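Local coordinates for VAL-1 (Chlorella virus, PDB 3A0N), which probably cleaves alginate and related polyuronates by beta-elimination, as a family 14 polysaccharide lyase, and here carries a bound glucuronic acid, at residues S60-P65 with R214-T219; A113-M118 with D127-P132; Q153-N158 with K195-K200. All coordinates share one frame; numbering follows the deposited sequence.

Contact 1. Residues S60-P65 with R214-T219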
# COMPACT_ATOMS: atom_id res chain seq x y z
N SER A 60 4.57 -1.08 10.64
CA SER A 60 5.08 -0.41 9.46
C SER A 60 6.52 -0.82 9.20
O SER A 60 7.19 -1.24 10.14
CB SER A 60 5.03 1.11 9.62
OG SER A 60 5.71 1.55 10.80
N PHE A 61 6.91 -0.71 7.94
CA PHE A 61 8.31 -0.91 7.54
C PHE A 61 8.49 -0.34 6.14
O PHE A 61 7.49 -0.16 5.43
CB PHE A 61 8.74 -2.35 7.56
CG PHE A 61 8.08 -3.31 6.60
CD1 PHE A 61 8.61 -3.53 5.33
CD2 PHE A 61 6.93 -4.03 6.90
CE1 PHE A 61 8.03 -4.40 4.42
CE2 PHE A 61 6.34 -4.89 6.00
CZ PHE A 61 6.89 -5.12 4.74
N SER A 62 9.74 -0.12 5.72
CA SER A 62 10.04 0.36 4.37
C SER A 62 11.01 -0.68 3.79
O SER A 62 11.78 -1.24 4.55
CB SER A 62 10.62 1.75 4.39
OG SER A 62 10.73 2.38 3.13
N ALA A 63 10.93 -0.86 2.48
CA ALA A 63 11.83 -1.81 1.81
C ALA A 63 12.28 -1.22 0.48
O ALA A 63 11.58 -0.53 -0.23
CB ALA A 63 11.12 -3.12 1.54
N VAL A 64 13.58 -1.51 0.16
CA VAL A 64 14.09 -1.15 -1.18
C VAL A 64 14.73 -2.46 -1.68
O VAL A 64 15.97 -2.55 -1.58
CB VAL A 64 15.07 0.00 -1.21
CG1 VAL A 64 15.43 0.30 -2.67
CG2 VAL A 64 14.49 1.24 -0.52
N PRO A 65 13.95 -3.41 -2.12
CA PRO A 65 14.52 -4.75 -2.40
C PRO A 65 15.48 -4.72 -3.59
O PRO A 65 15.35 -4.00 -4.57
CB PRO A 65 13.30 -5.62 -2.68
CG PRO A 65 12.17 -4.86 -2.02
CD PRO A 65 12.49 -3.41 -2.34
N ARG A 214 10.65 3.05 -3.32
CA ARG A 214 10.56 2.14 -2.18
C ARG A 214 9.16 1.57 -2.06
O ARG A 214 8.21 2.12 -2.66
CB ARG A 214 10.91 2.85 -0.86
CG ARG A 214 9.79 3.68 -0.26
CD ARG A 214 10.34 4.53 0.89
NE ARG A 214 10.16 5.95 0.58
CZ ARG A 214 9.28 6.75 1.19
NH1 ARG A 214 8.50 6.27 2.15
NH2 ARG A 214 9.20 8.02 0.83
N PHE A 215 9.08 0.48 -1.32
CA PHE A 215 7.85 -0.13 -0.85
C PHE A 215 7.63 0.38 0.57
O PHE A 215 8.47 0.13 1.41
CB PHE A 215 7.93 -1.63 -0.82
CG PHE A 215 6.68 -2.33 -0.33
CD1 PHE A 215 5.50 -2.15 -1.06
CD2 PHE A 215 6.70 -3.13 0.80
CE1 PHE A 215 4.38 -2.81 -0.60
CE2 PHE A 215 5.56 -3.78 1.25
CZ PHE A 215 4.39 -3.60 0.51
N ASP A 216 6.52 1.05 0.84
CA ASP A 216 6.27 1.47 2.22
C ASP A 216 5.07 0.74 2.76
O ASP A 216 4.00 0.86 2.14
CB ASP A 216 5.94 2.96 2.20
CG ASP A 216 5.83 3.54 3.60
OD1 ASP A 216 6.87 3.91 4.16
OD2 ASP A 216 4.68 3.64 4.10
N TRP A 217 5.22 -0.00 3.83
CA TRP A 217 4.17 -0.74 4.48
C TRP A 217 3.72 0.04 5.72
O TRP A 217 4.56 0.43 6.54
CB TRP A 217 4.63 -2.14 4.90
CG TRP A 217 3.50 -2.88 5.53
CD1 TRP A 217 3.27 -3.08 6.86
CD2 TRP A 217 2.41 -3.50 4.82
NE1 TRP A 217 2.11 -3.80 6.97
CE2 TRP A 217 1.55 -4.08 5.76
CE3 TRP A 217 2.14 -3.60 3.46
CZ2 TRP A 217 0.39 -4.79 5.37
CZ3 TRP A 217 1.01 -4.27 3.06
CH2 TRP A 217 0.15 -4.85 4.03
N ASN A 218 2.41 0.29 5.84
CA ASN A 218 2.00 1.01 7.08
C ASN A 218 0.51 0.76 7.24
O ASN A 218 -0.27 1.47 6.59
CB ASN A 218 2.38 2.49 7.04
CG ASN A 218 2.15 3.20 8.36
OD1 ASN A 218 1.67 2.66 9.33
ND2 ASN A 218 2.48 4.49 8.38
N THR A 219 0.17 -0.25 8.01
CA THR A 219 -1.23 -0.69 8.11
C THR A 219 -1.84 -0.11 9.39
O THR A 219 -1.23 -0.19 10.46
CB THR A 219 -1.35 -2.21 8.00
OG1 THR A 219 -2.76 -2.54 8.01
CG2 THR A 219 -0.72 -2.92 9.19

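Contact 2. Residues A113-M118 with D127-P132. With BDP (beta-D-glucopyranuronic acid), chain B.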
# COMPACT_ATOMS: atom_id res chain seq x y z
N ALA A 113 5.29 10.88 -4.81
CA ALA A 113 3.91 10.40 -5.07
C ALA A 113 3.77 9.04 -4.42
O ALA A 113 4.80 8.41 -4.07
CB ALA A 113 3.63 10.37 -6.55
N SER A 114 2.54 8.56 -4.25
CA SER A 114 2.39 7.22 -3.74
C SER A 114 1.16 6.51 -4.28
O SER A 114 0.19 7.14 -4.67
CB SER A 114 2.34 7.19 -2.20
OG SER A 114 1.19 7.95 -1.79
N ASN A 115 1.28 5.20 -4.33
CA ASN A 115 0.26 4.31 -4.84
C ASN A 115 0.02 3.24 -3.81
O ASN A 115 0.83 2.33 -3.62
CB ASN A 115 0.75 3.68 -6.15
CG ASN A 115 -0.36 3.05 -6.94
OD1 ASN A 115 -1.54 3.37 -6.73
ND2 ASN A 115 -0.02 2.13 -7.83
N ARG A 116 -1.10 3.30 -3.08
CA ARG A 116 -1.33 2.38 -1.99
C ARG A 116 -2.65 1.65 -2.07
O ARG A 116 -3.59 2.05 -2.76
CB ARG A 116 -1.31 3.15 -0.63
CG ARG A 116 0.06 3.68 -0.27
CD ARG A 116 0.06 4.32 1.11
NE ARG A 116 -0.59 5.63 1.06
CZ ARG A 116 -0.88 6.37 2.14
NH1 ARG A 116 -0.63 5.98 3.39
NH2 ARG A 116 -1.45 7.54 1.90
N ILE A 117 -2.72 0.51 -1.41
CA ILE A 117 -3.95 -0.21 -1.16
C ILE A 117 -4.62 0.30 0.12
O ILE A 117 -3.96 0.38 1.16
CB ILE A 117 -3.69 -1.70 -0.97
CG1 ILE A 117 -3.19 -2.37 -2.26
CG2 ILE A 117 -4.90 -2.45 -0.42
CD1 ILE A 117 -4.19 -2.43 -3.39
N MET A 118 -5.91 0.61 0.02
CA MET A 118 -6.73 0.75 1.22
C MET A 118 -7.83 -0.28 1.24
O MET A 118 -8.34 -0.66 0.18
CB MET A 118 -7.40 2.12 1.34
CG MET A 118 -6.54 3.25 1.82
SD MET A 118 -7.48 4.77 2.13
CE MET A 118 -8.50 4.28 3.53
N ASP A 127 -7.71 1.53 -4.79
CA ASP A 127 -6.40 2.11 -5.06
C ASP A 127 -6.41 3.51 -4.47
O ASP A 127 -7.39 4.24 -4.63
CB ASP A 127 -6.21 2.17 -6.57
CG ASP A 127 -4.80 2.49 -7.01
OD1 ASP A 127 -3.86 2.56 -6.17
OD2 ASP A 127 -4.64 2.66 -8.24
N TYR A 128 -5.36 3.94 -3.77
CA TYR A 128 -5.39 5.22 -3.08
C TYR A 128 -4.15 6.01 -3.46
O TYR A 128 -3.06 5.53 -3.09
CB TYR A 128 -5.47 4.94 -1.58
CG TYR A 128 -5.72 6.13 -0.69
CD1 TYR A 128 -6.92 6.84 -0.81
CD2 TYR A 128 -4.82 6.51 0.28
CE1 TYR A 128 -7.16 7.94 0.02
CE2 TYR A 128 -5.04 7.60 1.11
CZ TYR A 128 -6.22 8.28 0.97
OH TYR A 128 -6.46 9.37 1.80
N ILE A 129 -4.27 7.12 -4.17
CA ILE A 129 -3.09 7.75 -4.75
C ILE A 129 -2.90 9.15 -4.25
O ILE A 129 -3.81 9.99 -4.12
CB ILE A 129 -3.27 7.81 -6.30
CG1 ILE A 129 -3.38 6.41 -6.88
CG2 ILE A 129 -2.18 8.62 -6.95
CD1 ILE A 129 -3.57 6.36 -8.37
N TYR A 130 -1.65 9.49 -3.93
CA TYR A 130 -1.23 10.86 -3.70
C TYR A 130 -0.43 11.32 -4.90
O TYR A 130 0.69 10.79 -5.06
CB TYR A 130 -0.37 10.94 -2.41
CG TYR A 130 -1.18 11.20 -1.15
CD1 TYR A 130 -1.97 10.22 -0.59
CD2 TYR A 130 -1.11 12.45 -0.54
CE1 TYR A 130 -2.71 10.49 0.58
CE2 TYR A 130 -1.84 12.73 0.61
CZ TYR A 130 -2.62 11.73 1.15
OH TYR A 130 -3.34 12.04 2.30
N PRO A 131 -0.89 12.20 -5.77
CA PRO A 131 -0.10 12.64 -6.93
C PRO A 131 0.81 13.77 -6.53
O PRO A 131 0.59 14.42 -5.49
CB PRO A 131 -1.19 13.13 -7.89
CG PRO A 131 -2.23 13.70 -6.95
CD PRO A 131 -2.21 12.85 -5.69
N PRO A 132 1.86 14.07 -7.28
CA PRO A 132 2.72 15.20 -6.93
C PRO A 132 2.04 16.57 -7.01
O PRO A 132 1.11 16.74 -7.80
CB PRO A 132 3.83 15.17 -8.00
CG PRO A 132 3.78 13.76 -8.49
CD PRO A 132 2.29 13.39 -8.51
C1 BDP B . -10.78 7.50 1.57
C2 BDP B . -12.10 6.81 1.89
C3 BDP B . -12.72 6.26 0.59
C4 BDP B . -12.83 7.38 -0.45
C5 BDP B . -11.45 8.03 -0.66
C6 BDP B . -11.63 9.29 -1.53
O2 BDP B . -11.84 5.69 2.77
O3 BDP B . -14.02 5.75 0.92
O4 BDP B . -13.37 6.90 -1.69
O5 BDP B . -10.98 8.53 0.61
O6A BDP B . -11.27 9.27 -2.73
O1 BDP B . -10.28 8.09 2.78
O6B BDP B . -12.11 10.30 -0.95
O HOH W 1 -1.32 6.83 -1.30

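Contact 3. Residues Q153-N158 with K195-K200. With BDP (beta-D-glucopyranuronic acid), chain B.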
# COMPACT_ATOMS: atom_id res chain seq x y z
N GLN A 153 -13.61 2.12 -6.42
CA GLN A 153 -14.62 1.92 -5.39
C GLN A 153 -15.74 0.96 -5.78
O GLN A 153 -16.16 0.16 -4.93
CB GLN A 153 -15.29 3.27 -5.06
CG GLN A 153 -14.36 4.24 -4.34
CD GLN A 153 -13.62 5.17 -5.28
OE1 GLN A 153 -13.46 4.91 -6.48
NE2 GLN A 153 -13.14 6.27 -4.70
N ASP A 154 -16.23 1.03 -7.02
CA ASP A 154 -17.30 0.11 -7.40
C ASP A 154 -16.85 -1.33 -7.67
O ASP A 154 -17.66 -2.24 -7.81
CB ASP A 154 -17.96 0.58 -8.72
CG ASP A 154 -18.76 1.85 -8.63
OD1 ASP A 154 -19.16 2.15 -7.48
OD2 ASP A 154 -19.00 2.54 -9.65
N ASP A 155 -15.54 -1.51 -7.83
CA ASP A 155 -14.96 -2.66 -8.47
C ASP A 155 -14.52 -3.77 -7.52
O ASP A 155 -14.37 -4.94 -7.87
CB ASP A 155 -13.74 -2.25 -9.32
CG ASP A 155 -14.13 -1.22 -10.35
OD1 ASP A 155 -15.17 -1.41 -11.03
OD2 ASP A 155 -13.48 -0.16 -10.56
N PHE A 156 -14.34 -3.41 -6.25
CA PHE A 156 -13.94 -4.39 -5.26
C PHE A 156 -14.83 -4.36 -4.03
O PHE A 156 -14.40 -4.55 -2.90
CB PHE A 156 -12.47 -4.15 -4.86
CG PHE A 156 -11.46 -4.38 -6.02
CD1 PHE A 156 -11.20 -5.65 -6.46
CD2 PHE A 156 -10.87 -3.27 -6.61
CE1 PHE A 156 -10.30 -5.84 -7.50
CE2 PHE A 156 -9.94 -3.46 -7.63
CZ PHE A 156 -9.70 -4.74 -8.09
N LYS A 157 -16.14 -4.15 -4.19
CA LYS A 157 -16.99 -4.20 -2.99
C LYS A 157 -16.99 -5.58 -2.37
O LYS A 157 -17.08 -6.60 -3.03
CB LYS A 157 -18.44 -3.79 -3.30
CG LYS A 157 -18.51 -2.51 -4.09
CD LYS A 157 -19.42 -1.44 -3.51
CE LYS A 157 -18.67 -0.50 -2.59
NZ LYS A 157 -18.56 0.88 -3.12
N ASN A 158 -16.88 -5.58 -1.04
CA ASN A 158 -16.76 -6.74 -0.18
C ASN A 158 -15.85 -7.78 -0.83
O ASN A 158 -16.07 -8.98 -0.82
CB ASN A 158 -18.12 -7.34 0.18
CG ASN A 158 -18.06 -8.57 1.06
OD1 ASN A 158 -17.37 -8.65 2.07
ND2 ASN A 158 -18.77 -9.61 0.63
N LYS A 195 -9.05 -10.73 -9.37
CA LYS A 195 -9.73 -9.72 -10.16
C LYS A 195 -8.81 -8.50 -10.32
O LYS A 195 -8.40 -7.95 -9.29
CB LYS A 195 -11.07 -9.23 -9.58
CG LYS A 195 -11.63 -8.07 -10.42
CD LYS A 195 -12.99 -7.60 -9.90
CE LYS A 195 -13.51 -6.41 -10.71
NZ LYS A 195 -14.94 -6.13 -10.38
N LYS A 196 -8.46 -8.05 -11.50
CA LYS A 196 -7.59 -6.93 -11.78
C LYS A 196 -8.33 -5.74 -12.38
O LYS A 196 -9.15 -5.92 -13.29
CB LYS A 196 -6.47 -7.42 -12.70
CG LYS A 196 -5.44 -6.36 -13.05
CD LYS A 196 -4.33 -7.02 -13.89
CE LYS A 196 -3.15 -6.11 -14.12
NZ LYS A 196 -1.95 -6.88 -14.54
N GLU A 197 -8.02 -4.55 -11.83
CA GLU A 197 -8.48 -3.31 -12.38
C GLU A 197 -7.28 -2.41 -12.66
O GLU A 197 -6.34 -2.37 -11.83
CB GLU A 197 -9.46 -2.60 -11.42
CG GLU A 197 -10.82 -3.29 -11.36
CD GLU A 197 -11.57 -3.25 -12.69
OE1 GLU A 197 -11.24 -2.42 -13.57
OE2 GLU A 197 -12.52 -4.05 -12.83
N VAL A 198 -7.27 -1.72 -13.77
CA VAL A 198 -6.18 -0.90 -14.24
C VAL A 198 -6.60 0.55 -14.39
O VAL A 198 -7.71 0.85 -14.87
CB VAL A 198 -5.68 -1.40 -15.62
CG1 VAL A 198 -4.41 -0.68 -16.04
CG2 VAL A 198 -5.44 -2.91 -15.58
N LEU A 199 -5.76 1.48 -14.04
CA LEU A 199 -5.93 2.91 -14.18
C LEU A 199 -4.79 3.41 -15.07
O LEU A 199 -3.62 3.25 -14.72
CB LEU A 199 -5.91 3.67 -12.85
CG LEU A 199 -5.96 5.19 -13.01
CD1 LEU A 199 -7.23 5.65 -13.72
CD2 LEU A 199 -5.84 5.91 -11.67
N LYS A 200 -5.11 4.01 -16.22
CA LYS A 200 -4.02 4.49 -17.07
C LYS A 200 -4.04 6.00 -17.15
O LYS A 200 -5.02 6.63 -16.72
CB LYS A 200 -4.13 3.89 -18.47
CG LYS A 200 -4.22 2.37 -18.50
CD LYS A 200 -3.89 1.78 -19.86
CE LYS A 200 -4.24 0.29 -19.89
NZ LYS A 200 -3.43 -0.48 -20.89
C1 BDP B . -10.78 7.50 1.57
C2 BDP B . -12.10 6.81 1.89
C3 BDP B . -12.72 6.26 0.59
C4 BDP B . -12.83 7.38 -0.45
C5 BDP B . -11.45 8.03 -0.66
C6 BDP B . -11.63 9.29 -1.53
O2 BDP B . -11.84 5.69 2.77
O3 BDP B . -14.02 5.75 0.92
O4 BDP B . -13.37 6.90 -1.69
O5 BDP B . -10.98 8.53 0.61
O6A BDP B . -11.27 9.27 -2.73
O1 BDP B . -10.28 8.09 2.78
O6B BDP B . -12.11 10.30 -0.95
O HOH W 2 -15.15 -3.89 -11.87

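Contact 1. Residues S60-P65 with R214-T219
Phe61 and Trp217 face each other across two antiparallel strands in one sheet of the concanavalin-type beta sandwich. The Phe61 ring lies over the CB of Trp217. That carbon is 3.6 Å from the centroid of the Phe61 ring and 19° off its normal, over the face but toward the rim, a CH-pi contact. Chi1 of Phe61 is 64°, with CG between the backbone N and the carbonyl carbon, and the ring leans across to strand 212-221. The indole is swung beyond the ring. The five-membered ring of Trp217 is near parallel to the Phe61 ring, the planes 24° apart, but slid aside so the two barely overlap. Farther out, the tip of Phe61 reaches Phe215. Phe61 CZ comes to 4.0 Å from Phe215 CE2 and meets the edge of that ring. Ala63 adds its CB, 4.2 Å from the CB of Phe215. These four side chains share the buried face of the sheet. There Phe215 stacks on Phe75, and Trp217 meets Trp77, Phe235 and Phe238 edge-to-face, so the cluster reaches the facing sheet. Ser60, Ser62, Asp216 and Asn218 are on the other face, which is partly exposed. Phe61 and Trp217 form one hydrogen-bonded pair, Ala63 and Phe215 the next. Trp217 N bonds Phe61 O at 2.8 Å.

Contact 2. Residues A113-M118 with D127-P132
The first torsions of Met118 and Tyr128 bring sulfur and ring together. Tyr128 CG is anti to the backbone N (chi1 -171°), while Met118 CG stands beside its own N (chi1 -78°) and the chain runs on extended to the sulfur. Met118 SD thus sits over the centre of the Tyr128 ring, 3.5 Å from the centroid and 8° off the normal. This is a Met-aromatic contact. Arg116 lies alongside Tyr128 and points the same way. A bend at chi3 turns its guanidinium towards the two tyrosines. NH2 of Arg116 comes to the edge of the Tyr128 ring, 3.7 Å from CE2, and Tyr130 CE1 is 3.5 Å from the same NH2, at the guanidinium's edge. A water at the guanidinium edge is bound by NE. It accepts from Arg116 NE at 2.7 Å and donates to Ser114 OG and Tyr128 O. Tyr128 O therefore holds two donors, the water and Arg116 N. Ser114 OG also bonds Ala103 O. The phenol oxygens are bound too, Tyr128 OH to Gly148 N and Tyr130 OH to Tyr106 N. On the opposite face, Asn115 ND2 and Asp127 OD2 both bond Ser188 OG, which ties the hairpin to the facing sheet. The sugar rests near the aromatic end: Met118 CE is 3.7 Å from BDP O2, and Tyr128 CE1 is 3.9 Å from BDP O5. Gln120 and Gly150 hydrogen-bond to it. The pair of strands is a beta hairpin of the sandwich, with Met118 and Tyr128 beside the bound glucuronic acid.

Contact 3. Residues Q153-N158 with K195-K200
Lys195 reaches across to Asp155 and Phe156 at the start of the strand. Its chain is fully extended, with CG anti to the backbone N (chi1 175°). It passes Phe156 with its methylenes, CG lying 3.9 Å from CE1 of that ring. At its end NZ gives a 2.8 Å hydrogen bond to Asp155 O, in the carbonyl plane and on a lone pair. The backbone of Lys195 also takes part: its O sits at the Phe156 ring edge, 3.4 Å from CE1. Glu197 comes next on the same side of the strand. It folds back at chi2, and its CG packs 3.7 Å from both Asp155 CB and Phe156 CZ. Its carboxylate is stacked on that of Asp155, with the planes 21° apart. Asp155 OD1 and Glu197 OE2 are 4.2 Å apart, and these like charges probably repel. One water bridges them and probably eases the repulsion. It donates to both oxygens and accepts from Lys195 NZ at 2.7 Å, so the water links the ammonium to both acids. Phe156 is buried against Val125, Val190 and Val192. The same loop carries Gln153, whose NE2 donates a nearly straight 3.1 Å bond to BDP O4. The contact thus pins a loop to the edge strand of one sheet, and this loop borders the glucuronate site of the lyase.

Contacts 1 and 2 lie in the same seven-stranded antiparallel sheet, their centres about 14 Å apart. Strand 91-99 separates strand 212-221 of contact 1 from strand 112-119 of contact 2. Contact 3 involves strand 195-202 of the other sheet and a loop that follows strand 149-151. Its centre is about 14 Å from that of contact 2 and about 23 Å from that of contact 1. Along the chain, contacts 2 and 3 follow one another, both between the two segments of contact 1. Ile129 of contact 2 packs on Leu199 of contact 3, joining the two sheets. Contacts 2 and 3 touch the bound glucuronic acid, and one face of contact 1 contributes to the core between the sheets.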